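Local atomic coordinates of putative uncharacterized protein (Ustilago maydis, PDB entry 4GNX), a protein that binds single-stranded DNA through OB-fold domains as a subunit of replication protein A, which probably protects the strands exposed during DNA replication. Residues 175-180 and 212-217; 206-211 and 267-272. All coordinates share one frame; numbering follows the deposited sequence.

Contact 1 (175-180 and 212-217). With nucleotides of chain G.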
loop_
_atom_site.group_PDB
_atom_site.type_symbol
_atom_site.label_atom_id
_atom_site.label_comp_id
_atom_site.label_asym_id
_atom_site.label_seq_id
_atom_site.Cartn_x
_atom_site.Cartn_y
_atom_site.Cartn_z
ATOM N N VAL C 175 27.914 3.635 0.171
ATOM C CA VAL C 175 26.506 3.730 -0.215
ATOM C C VAL C 175 26.188 5.140 -0.718
ATOM O O VAL C 175 26.748 6.117 -0.227
ATOM C CB VAL C 175 25.565 3.321 0.948
ATOM C CG1 VAL C 175 25.559 4.370 2.058
ATOM C CG2 VAL C 175 24.152 3.064 0.440
ATOM N N LYS C 176 25.308 5.239 -1.707
ATOM C CA LYS C 176 24.899 6.546 -2.215
ATOM C C LYS C 176 23.746 7.137 -1.380
ATOM O O LYS C 176 22.850 6.415 -0.926
ATOM C CB LYS C 176 24.515 6.472 -3.701
ATOM C CG LYS C 176 25.656 6.280 -4.700
ATOM C CD LYS C 176 25.684 4.856 -5.245
ATOM C CE LYS C 176 26.008 4.793 -6.741
ATOM N NZ LYS C 176 27.461 4.905 -7.032
ATOM N N LEU C 177 23.789 8.449 -1.157
ATOM C CA LEU C 177 22.695 9.155 -0.501
ATOM C C LEU C 177 22.321 10.410 -1.282
ATOM O O LEU C 177 23.187 11.221 -1.623
ATOM C CB LEU C 177 23.061 9.518 0.934
ATOM C CG LEU C 177 21.954 10.142 1.806
ATOM C CD1 LEU C 177 22.181 9.772 3.266
ATOM C CD2 LEU C 177 21.828 11.656 1.654
ATOM N N THR C 178 21.029 10.574 -1.549
ATOM C CA THR C 178 20.540 11.748 -2.277
ATOM C C THR C 178 20.105 12.885 -1.334
ATOM O O THR C 178 19.394 12.640 -0.354
ATOM C CB THR C 178 19.386 11.361 -3.234
ATOM O OG1 THR C 178 19.908 10.635 -4.359
ATOM C CG2 THR C 178 18.636 12.579 -3.729
ATOM N N LEU C 179 20.556 14.107 -1.624
ATOM C CA LEU C 179 19.999 15.317 -1.017
ATOM C C LEU C 179 19.039 15.944 -1.993
ATOM O O LEU C 179 19.272 15.916 -3.199
ATOM C CB LEU C 179 21.075 16.356 -0.705
ATOM C CG LEU C 179 22.321 15.962 0.087
ATOM C CD1 LEU C 179 23.201 17.177 0.316
ATOM C CD2 LEU C 179 21.951 15.311 1.408
ATOM N N TRP C 180 17.975 16.536 -1.473
ATOM C CA TRP C 180 17.016 17.225 -2.306
ATOM C C TRP C 180 17.023 18.690 -2.019
ATOM O O TRP C 180 17.594 19.128 -1.018
ATOM C CB TRP C 180 15.629 16.680 -2.051
ATOM C CG TRP C 180 15.486 15.189 -2.245
ATOM C CD1 TRP C 180 15.480 14.210 -1.266
ATOM C CD2 TRP C 180 15.282 14.463 -3.510
ATOM N NE1 TRP C 180 15.307 12.972 -1.816
ATOM C CE2 TRP C 180 15.177 13.051 -3.155
ATOM C CE3 TRP C 180 15.181 14.833 -4.851
ATOM C CZ2 TRP C 180 14.989 12.064 -4.111
ATOM C CZ3 TRP C 180 14.987 13.829 -5.803
ATOM C CH2 TRP C 180 14.898 12.478 -5.438
ATOM N N ARG C 212 21.141 -1.412 -2.094
ATOM C CA ARG C 212 20.715 -0.503 -1.029
ATOM C C ARG C 212 21.251 0.899 -1.285
ATOM O O ARG C 212 22.428 1.074 -1.603
ATOM C CB ARG C 212 21.188 -1.000 0.339
ATOM C CG ARG C 212 20.372 -2.146 0.912
ATOM C CD ARG C 212 19.004 -1.657 1.356
ATOM N NE ARG C 212 18.200 -2.693 2.004
ATOM C CZ ARG C 212 17.419 -3.556 1.363
ATOM N NH1 ARG C 212 17.334 -3.536 0.040
ATOM N NH2 ARG C 212 16.731 -4.448 2.051
ATOM N N SER C 213 20.371 1.888 -1.159
ATOM C CA SER C 213 20.738 3.293 -1.292
ATOM C C SER C 213 19.846 4.172 -0.421
ATOM O O SER C 213 18.788 3.733 0.043
ATOM C CB SER C 213 20.681 3.742 -2.754
ATOM O OG SER C 213 19.379 3.591 -3.285
ATOM N N LEU C 214 20.289 5.409 -0.201
ATOM C CA LEU C 214 19.645 6.310 0.751
ATOM C C LEU C 214 19.108 7.582 0.127
ATOM O O LEU C 214 19.630 8.073 -0.875
ATOM C CB LEU C 214 20.598 6.661 1.886
ATOM C CG LEU C 214 21.115 5.472 2.685
ATOM C CD1 LEU C 214 22.204 5.914 3.657
ATOM C CD2 LEU C 214 19.985 4.751 3.398
ATOM N N SER C 215 18.052 8.101 0.737
ATOM C CA SER C 215 17.446 9.348 0.334
ATOM C C SER C 215 16.892 10.062 1.555
ATOM O O SER C 215 16.445 9.419 2.510
ATOM C CB SER C 215 16.320 9.093 -0.660
ATOM O OG SER C 215 15.486 10.233 -0.760
ATOM N N MET C 216 16.901 11.392 1.509
ATOM C CA MET C 216 16.352 12.194 2.599
ATOM C C MET C 216 14.865 12.479 2.458
ATOM O O MET C 216 14.337 12.566 1.354
ATOM C CB MET C 216 17.130 13.496 2.761
ATOM C CG MET C 216 18.524 13.254 3.313
ATOM S SD MET C 216 19.141 14.511 4.462
ATOM C CE MET C 216 19.120 15.957 3.397
ATOM N N PHE C 217 14.200 12.589 3.602
ATOM C CA PHE C 217 12.863 13.156 3.692
ATOM C C PHE C 217 12.912 14.601 4.186
ATOM O O PHE C 217 13.895 15.027 4.802
ATOM C CB PHE C 217 12.022 12.341 4.660
ATOM C CG PHE C 217 11.494 11.076 4.078
ATOM C CD1 PHE C 217 11.459 9.917 4.838
ATOM C CD2 PHE C 217 11.022 11.043 2.767
ATOM C CE1 PHE C 217 10.960 8.743 4.310
ATOM C CE2 PHE C 217 10.526 9.871 2.229
ATOM C CZ PHE C 217 10.489 8.718 3.007
ATOM P P DT G 6 9.915 10.146 -2.158
ATOM O OP1 DT G 6 9.010 8.972 -2.250
ATOM O OP2 DT G 6 11.225 10.004 -1.468
ATOM O "O5'" DT G 6 10.169 10.678 -3.639
ATOM C "C5'" DT G 6 9.119 10.652 -4.630
ATOM C "C4'" DT G 6 9.287 11.772 -5.634
ATOM O "O4'" DT G 6 9.372 13.051 -4.962
ATOM C "C3'" DT G 6 10.520 11.669 -6.531
ATOM O "O3'" DT G 6 10.139 11.879 -7.892
ATOM C "C2'" DT G 6 11.461 12.739 -6.002
ATOM C "C1'" DT G 6 10.545 13.756 -5.341
ATOM N N1 DT G 6 11.111 14.380 -4.121
ATOM C C2 DT G 6 11.353 15.736 -4.115
ATOM O O2 DT G 6 11.130 16.459 -5.072
ATOM N N3 DT G 6 11.872 16.218 -2.939
ATOM C C4 DT G 6 12.165 15.497 -1.797
ATOM O O4 DT G 6 12.631 16.070 -0.815
ATOM C C5 DT G 6 11.879 14.083 -1.871
ATOM C C7 DT G 6 12.156 13.222 -0.680
ATOM C C6 DT G 6 11.375 13.602 -3.014
ATOM P P DT G 7 10.321 10.653 -8.894
ATOM O OP1 DT G 7 9.620 10.954 -10.168
ATOM O OP2 DT G 7 9.977 9.418 -8.143
ATOM O "O5'" DT G 7 11.895 10.693 -9.145
ATOM C "C5'" DT G 7 12.529 11.866 -9.697
ATOM C "C4'" DT G 7 13.994 11.607 -9.975
ATOM O "O4'" DT G 7 14.707 11.387 -8.737
ATOM C "C3'" DT G 7 14.299 10.389 -10.842
ATOM O "O3'" DT G 7 15.463 10.684 -11.617
ATOM C "C2'" DT G 7 14.586 9.300 -9.823
ATOM C "C1'" DT G 7 15.271 10.081 -8.713
ATOM N N1 DT G 7 15.110 9.554 -7.343
ATOM C C2 DT G 7 16.240 9.465 -6.563
ATOM O O2 DT G 7 17.351 9.758 -6.965
ATOM N N3 DT G 7 16.019 9.011 -5.287
ATOM C C4 DT G 7 14.808 8.663 -4.721
ATOM O O4 DT G 7 14.767 8.269 -3.559
ATOM C C5 DT G 7 13.664 8.786 -5.593
ATOM C C7 DT G 7 12.312 8.416 -5.071
ATOM C C6 DT G 7 13.867 9.229 -6.842
ATOM P P DT G 5 3.164 13.414 -2.047
ATOM O OP1 DT G 5 2.728 12.438 -3.079
ATOM O OP2 DT G 5 2.765 13.188 -0.629
ATOM O "O5'" DT G 5 4.761 13.416 -2.124
ATOM C "C5'" DT G 5 5.525 12.258 -1.706
ATOM C "C4'" DT G 5 7.012 12.544 -1.663
ATOM O "O4'" DT G 5 7.276 13.772 -0.942
ATOM C "C3'" DT G 5 7.852 11.473 -0.960
ATOM O "O3'" DT G 5 9.175 11.421 -1.509
ATOM C "C2'" DT G 5 7.941 11.995 0.463
ATOM C "C1'" DT G 5 8.029 13.496 0.238
ATOM N N1 DT G 5 7.487 14.328 1.334
ATOM C C2 DT G 5 8.380 14.890 2.218
ATOM O O2 DT G 5 9.587 14.720 2.146
ATOM N N3 DT G 5 7.805 15.656 3.204
ATOM C C4 DT G 5 6.457 15.916 3.384
ATOM O O4 DT G 5 6.090 16.630 4.314
ATOM C C5 DT G 5 5.578 15.296 2.418
ATOM C C7 DT G 5 4.102 15.514 2.535
ATOM C C6 DT G 5 6.129 14.541 1.457
#

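Contact 2 (206-211 and 267-272). With nucleotides of chain G.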
loop_
_atom_site.group_PDB
_atom_site.type_symbol
_atom_site.label_atom_id
_atom_site.label_comp_id
_atom_site.label_asym_id
_atom_site.label_seq_id
_atom_site.Cartn_x
_atom_site.Cartn_y
_atom_site.Cartn_z
ATOM N N VAL C 206 15.447 4.335 3.147
ATOM C CA VAL C 206 16.203 3.252 2.510
ATOM C C VAL C 206 15.545 2.824 1.191
ATOM O O VAL C 206 14.437 2.274 1.182
ATOM C CB VAL C 206 16.334 2.030 3.442
ATOM C CG1 VAL C 206 16.972 0.851 2.712
ATOM C CG2 VAL C 206 17.123 2.392 4.694
ATOM N N GLY C 207 16.229 3.103 0.082
ATOM C CA GLY C 207 15.831 2.598 -1.234
ATOM C C GLY C 207 16.652 1.376 -1.617
ATOM O O GLY C 207 17.706 1.109 -1.015
ATOM N N ASP C 208 16.174 0.633 -2.613
ATOM C CA ASP C 208 16.839 -0.595 -3.023
ATOM C C ASP C 208 17.573 -0.471 -4.364
ATOM O O ASP C 208 18.075 -1.459 -4.904
ATOM C CB ASP C 208 15.846 -1.760 -3.031
ATOM C CG ASP C 208 14.966 -1.771 -4.257
ATOM O OD1 ASP C 208 14.531 -2.874 -4.652
ATOM O OD2 ASP C 208 14.717 -0.691 -4.836
ATOM N N PHE C 209 17.631 0.747 -4.893
ATOM C CA PHE C 209 18.371 1.030 -6.126
ATOM C C PHE C 209 19.869 0.796 -5.890
ATOM O O PHE C 209 20.516 1.520 -5.128
ATOM C CB PHE C 209 18.078 2.470 -6.611
ATOM C CG PHE C 209 18.676 2.817 -7.961
ATOM C CD1 PHE C 209 18.278 2.153 -9.115
ATOM C CD2 PHE C 209 19.619 3.834 -8.083
ATOM C CE1 PHE C 209 18.818 2.477 -10.355
ATOM C CE2 PHE C 209 20.160 4.167 -9.321
ATOM C CZ PHE C 209 19.759 3.490 -10.457
ATOM N N GLY C 210 20.406 -0.235 -6.538
ATOM C CA GLY C 210 21.798 -0.625 -6.351
ATOM C C GLY C 210 21.933 -1.408 -5.062
ATOM O O GLY C 210 22.808 -1.124 -4.242
ATOM N N GLY C 211 21.045 -2.386 -4.885
ATOM C CA GLY C 211 21.010 -3.220 -3.684
ATOM C C GLY C 211 20.434 -2.470 -2.502
ATOM O O GLY C 211 19.380 -2.850 -1.970
ATOM N N ALA C 267 16.087 5.684 -4.405
ATOM C CA ALA C 267 14.903 5.270 -5.180
ATOM C C ALA C 267 14.645 3.766 -5.157
ATOM O O ALA C 267 15.523 2.978 -4.822
ATOM C CB ALA C 267 15.000 5.762 -6.621
ATOM N N ASN C 268 13.423 3.383 -5.509
ATOM C CA ASN C 268 13.080 1.985 -5.718
ATOM C C ASN C 268 12.947 1.710 -7.204
ATOM O O ASN C 268 12.197 2.385 -7.905
ATOM C CB ASN C 268 11.815 1.590 -4.949
ATOM C CG ASN C 268 12.097 1.231 -3.503
ATOM O OD1 ASN C 268 13.238 1.279 -3.046
ATOM N ND2 ASN C 268 11.053 0.863 -2.772
ATOM N N MET C 269 13.763 0.766 -7.666
ATOM C CA MET C 269 13.787 0.250 -9.044
ATOM C C MET C 269 12.459 -0.387 -9.420
ATOM O O MET C 269 12.363 -1.607 -9.536
ATOM C CB MET C 269 14.866 -0.831 -9.167
ATOM C CG MET C 269 16.295 -0.357 -9.002
ATOM S SD MET C 269 17.429 -1.757 -8.932
ATOM C CE MET C 269 18.920 -1.069 -9.668
ATOM N N ALA C 270 11.440 0.437 -9.622
ATOM C CA ALA C 270 10.068 -0.032 -9.788
ATOM C C ALA C 270 9.211 0.359 -8.584
ATOM O O ALA C 270 8.678 -0.506 -7.889
ATOM C CB ALA C 270 10.010 -1.539 -10.037
ATOM N N GLU C 271 9.082 1.666 -8.353
ATOM C CA GLU C 271 8.172 2.204 -7.339
ATOM C C GLU C 271 6.734 1.707 -7.564
ATOM O O GLU C 271 6.326 1.498 -8.724
ATOM C CB GLU C 271 8.202 3.732 -7.384
ATOM C CG GLU C 271 9.517 4.357 -6.939
ATOM C CD GLU C 271 9.673 4.370 -5.427
ATOM O OE1 GLU C 271 8.692 3.994 -4.710
ATOM O OE2 GLU C 271 10.777 4.759 -4.959
ATOM N N ARG C 272 5.977 1.497 -6.477
ATOM C CA ARG C 272 4.570 1.121 -6.632
ATOM C C ARG C 272 3.775 2.267 -7.254
ATOM O O ARG C 272 3.991 3.432 -6.930
ATOM C CB ARG C 272 3.916 0.658 -5.328
ATOM C CG ARG C 272 3.048 -0.587 -5.546
ATOM C CD ARG C 272 1.693 -0.579 -4.833
ATOM N NE ARG C 272 1.685 -0.941 -3.404
ATOM C CZ ARG C 272 2.654 -1.580 -2.740
ATOM N NH1 ARG C 272 3.772 -1.987 -3.335
ATOM N NH2 ARG C 272 2.507 -1.820 -1.443
ATOM P P DT G 8 15.574 10.139 -13.116
ATOM O OP1 DT G 8 16.573 10.974 -13.831
ATOM O OP2 DT G 8 14.203 9.996 -13.681
ATOM O "O5'" DT G 8 16.192 8.691 -12.876
ATOM C "C5'" DT G 8 17.613 8.500 -12.791
ATOM C "C4'" DT G 8 17.923 7.038 -12.573
ATOM O "O4'" DT G 8 17.381 6.619 -11.299
ATOM C "C3'" DT G 8 17.276 6.101 -13.586
ATOM O "O3'" DT G 8 17.955 6.077 -14.852
ATOM C "C2'" DT G 8 17.213 4.798 -12.811
ATOM C "C1'" DT G 8 16.867 5.289 -11.407
ATOM N N1 DT G 8 15.415 5.322 -11.089
ATOM C C2 DT G 8 14.931 4.430 -10.155
ATOM O O2 DT G 8 15.635 3.620 -9.577
ATOM N N3 DT G 8 13.583 4.525 -9.918
ATOM C C4 DT G 8 12.689 5.395 -10.512
ATOM O O4 DT G 8 11.503 5.362 -10.196
ATOM C C5 DT G 8 13.263 6.298 -11.486
ATOM C C7 DT G 8 12.370 7.275 -12.183
ATOM C C6 DT G 8 14.578 6.217 -11.721
ATOM P P DT G 7 10.321 10.653 -8.894
ATOM O OP1 DT G 7 9.620 10.954 -10.168
ATOM O OP2 DT G 7 9.977 9.418 -8.143
ATOM O "O5'" DT G 7 11.895 10.693 -9.145
ATOM C "C5'" DT G 7 12.529 11.866 -9.697
ATOM C "C4'" DT G 7 13.994 11.607 -9.975
ATOM O "O4'" DT G 7 14.707 11.387 -8.737
ATOM C "C3'" DT G 7 14.299 10.389 -10.842
ATOM O "O3'" DT G 7 15.463 10.684 -11.617
ATOM C "C2'" DT G 7 14.586 9.300 -9.823
ATOM C "C1'" DT G 7 15.271 10.081 -8.713
ATOM N N1 DT G 7 15.110 9.554 -7.343
ATOM C C2 DT G 7 16.240 9.465 -6.563
ATOM O O2 DT G 7 17.351 9.758 -6.965
ATOM N N3 DT G 7 16.019 9.011 -5.287
ATOM C C4 DT G 7 14.808 8.663 -4.721
ATOM O O4 DT G 7 14.767 8.269 -3.559
ATOM C C5 DT G 7 13.664 8.786 -5.593
ATOM C C7 DT G 7 12.312 8.416 -5.071
ATOM C C6 DT G 7 13.867 9.229 -6.842
ATOM P P DT G 9 19.291 5.267 -15.199
ATOM O OP1 DT G 9 20.249 5.460 -14.077
ATOM O OP2 DT G 9 19.667 5.691 -16.571
ATOM O "O5'" DT G 9 18.873 3.728 -15.265
ATOM C "C5'" DT G 9 19.861 2.689 -15.427
ATOM C "C4'" DT G 9 19.397 1.423 -14.745
ATOM O "O4'" DT G 9 18.261 1.730 -13.897
ATOM C "C3'" DT G 9 18.933 0.305 -15.686
ATOM O "O3'" DT G 9 19.342 -0.983 -15.194
ATOM C "C2'" DT G 9 17.418 0.411 -15.628
ATOM C "C1'" DT G 9 17.215 0.817 -14.180
ATOM N N1 DT G 9 15.931 1.465 -13.848
ATOM C C2 DT G 9 15.177 0.887 -12.853
ATOM O O2 DT G 9 15.523 -0.121 -12.257
ATOM N N3 DT G 9 13.994 1.529 -12.583
ATOM C C4 DT G 9 13.502 2.666 -13.196
ATOM O O4 DT G 9 12.420 3.131 -12.847
ATOM C C5 DT G 9 14.344 3.219 -14.235
ATOM C C7 DT G 9 13.893 4.450 -14.957
ATOM C C6 DT G 9 15.500 2.598 -14.505
#

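Contact 1 (175-180 and 212-217)
The indole of Trp180 meets Ser215 at its edge and has a methyl group and a thymine on its two faces. CG2 of Thr178 sits over the ring centre, 3.5 Å above the plane, while on the opposite face C5 of DT6 of chain G lies offset toward the rim. At the edge, in the ring plane, lie Ser215 OG and, at another point of the rim, O4' of DT7 of chain G. Trp180 NE1 donates a hydrogen bond of 2.9 Å to Ser215 OG, 7° out of the ring plane, which resists rotation of the indole; with chi1 at 163° Ser215 OG lies opposite the backbone N, a position that brings it to the indole N-H. Tryptophan suits this place because one flat side chain offers a broad face to a base and an N-H to the neighbouring strand. Thr178 turns its hydroxyl the other way, to the carbonyl of Ala265.

On the other face of the sheet the contact is aliphatic. Leu177 CG packs on Leu214 CB at 3.7 Å, and Leu179 CD2 runs beside Met216 CE at 3.5 Å, the methionine chain, bent at chi2 and chi3, laying CG on Leu177 CD2. Between the faces the backbones bond in parallel register: Leu214 N to Lys176 O at 2.8 Å, Thr178 N to Leu214 O at 2.9 Å, and weakly Met216 N to Thr178 O. Such a parallel pairing of the third and fifth strands (174-180 and 213-217) closes the five-stranded barrel of the OB fold, here with a DNA-contacting tryptophan at the end of strand 174-180.

Contact 2 (206-211 and 267-272)
The backbone of Phe209 donates its N-H to Ala267 O (3.1 Å), tying the turn that follows strand 198-207 to an irregular segment whose Met269 is the centre of an inverse gamma turn. Beside this bond the carboxylate of Asp208 accepts a weak hydrogen bond from Met269 N to OD2, 3.3 Å long. Its CG stands between the backbone N and the carbonyl carbon (chi1 79°), a torsion that swings OD2 toward the loop. The turn at 208-212 joins strands 198-207 and 213-217, the fourth and fifth of the barrel, the loop that OB folds commonly extend toward bound nucleic acid, and two of its residues, Gly210 and Gly211, take positive phi values that glycine adopts readily.

Phe209 packs on the DNA, and the facing loop adds its own contacts. C1' of DT8 of chain G lies 3.4 Å above one face of its ring, offset toward the rim; in the ring plane Met269 CG and O4' of DT9 of chain G come up to the edge. Met269 crosses the phenylalanine at about a right angle, its SD 5.2 Å from the Phe209 ring centroid in an oblique Met-aromatic contact, and its CB and CG also rest against O2 of DT9 of chain G. Asn268 O accepts a nearly straight hydrogen bond from N3 of DT8 of chain G (3.2 Å, 173°), a bond to the Watson-Crick edge of the thymine. Glu271 OE2 takes the N-H of the same Asn268 at 3.0 Å, helping to fix the turn in position behind that carbonyl.

How the contacts relate
Contact 1 is mostly buried, with regular strand pairing and aliphatic packing inside the OB barrel; contact 2 is only partly buried and joins a turn to an irregular loop through few bonds. Strands 198-207 and 213-217 are neighbours in one sheet, and the two contacts meet there through a probable hydrogen bond between Gly207 N and Ser213 O, with Leu214 CD2 packed on Val206 CG2. Both set aromatic rings against chain G, Trp180 and Phe217 in contact 1 and Phe209 in contact 2, and their nucleotides overlap at DT7. Contact 1 meets the bases mainly with side-chain surfaces, whereas 267-272 adds a backbone carbonyl hydrogen-bonded to a thymine.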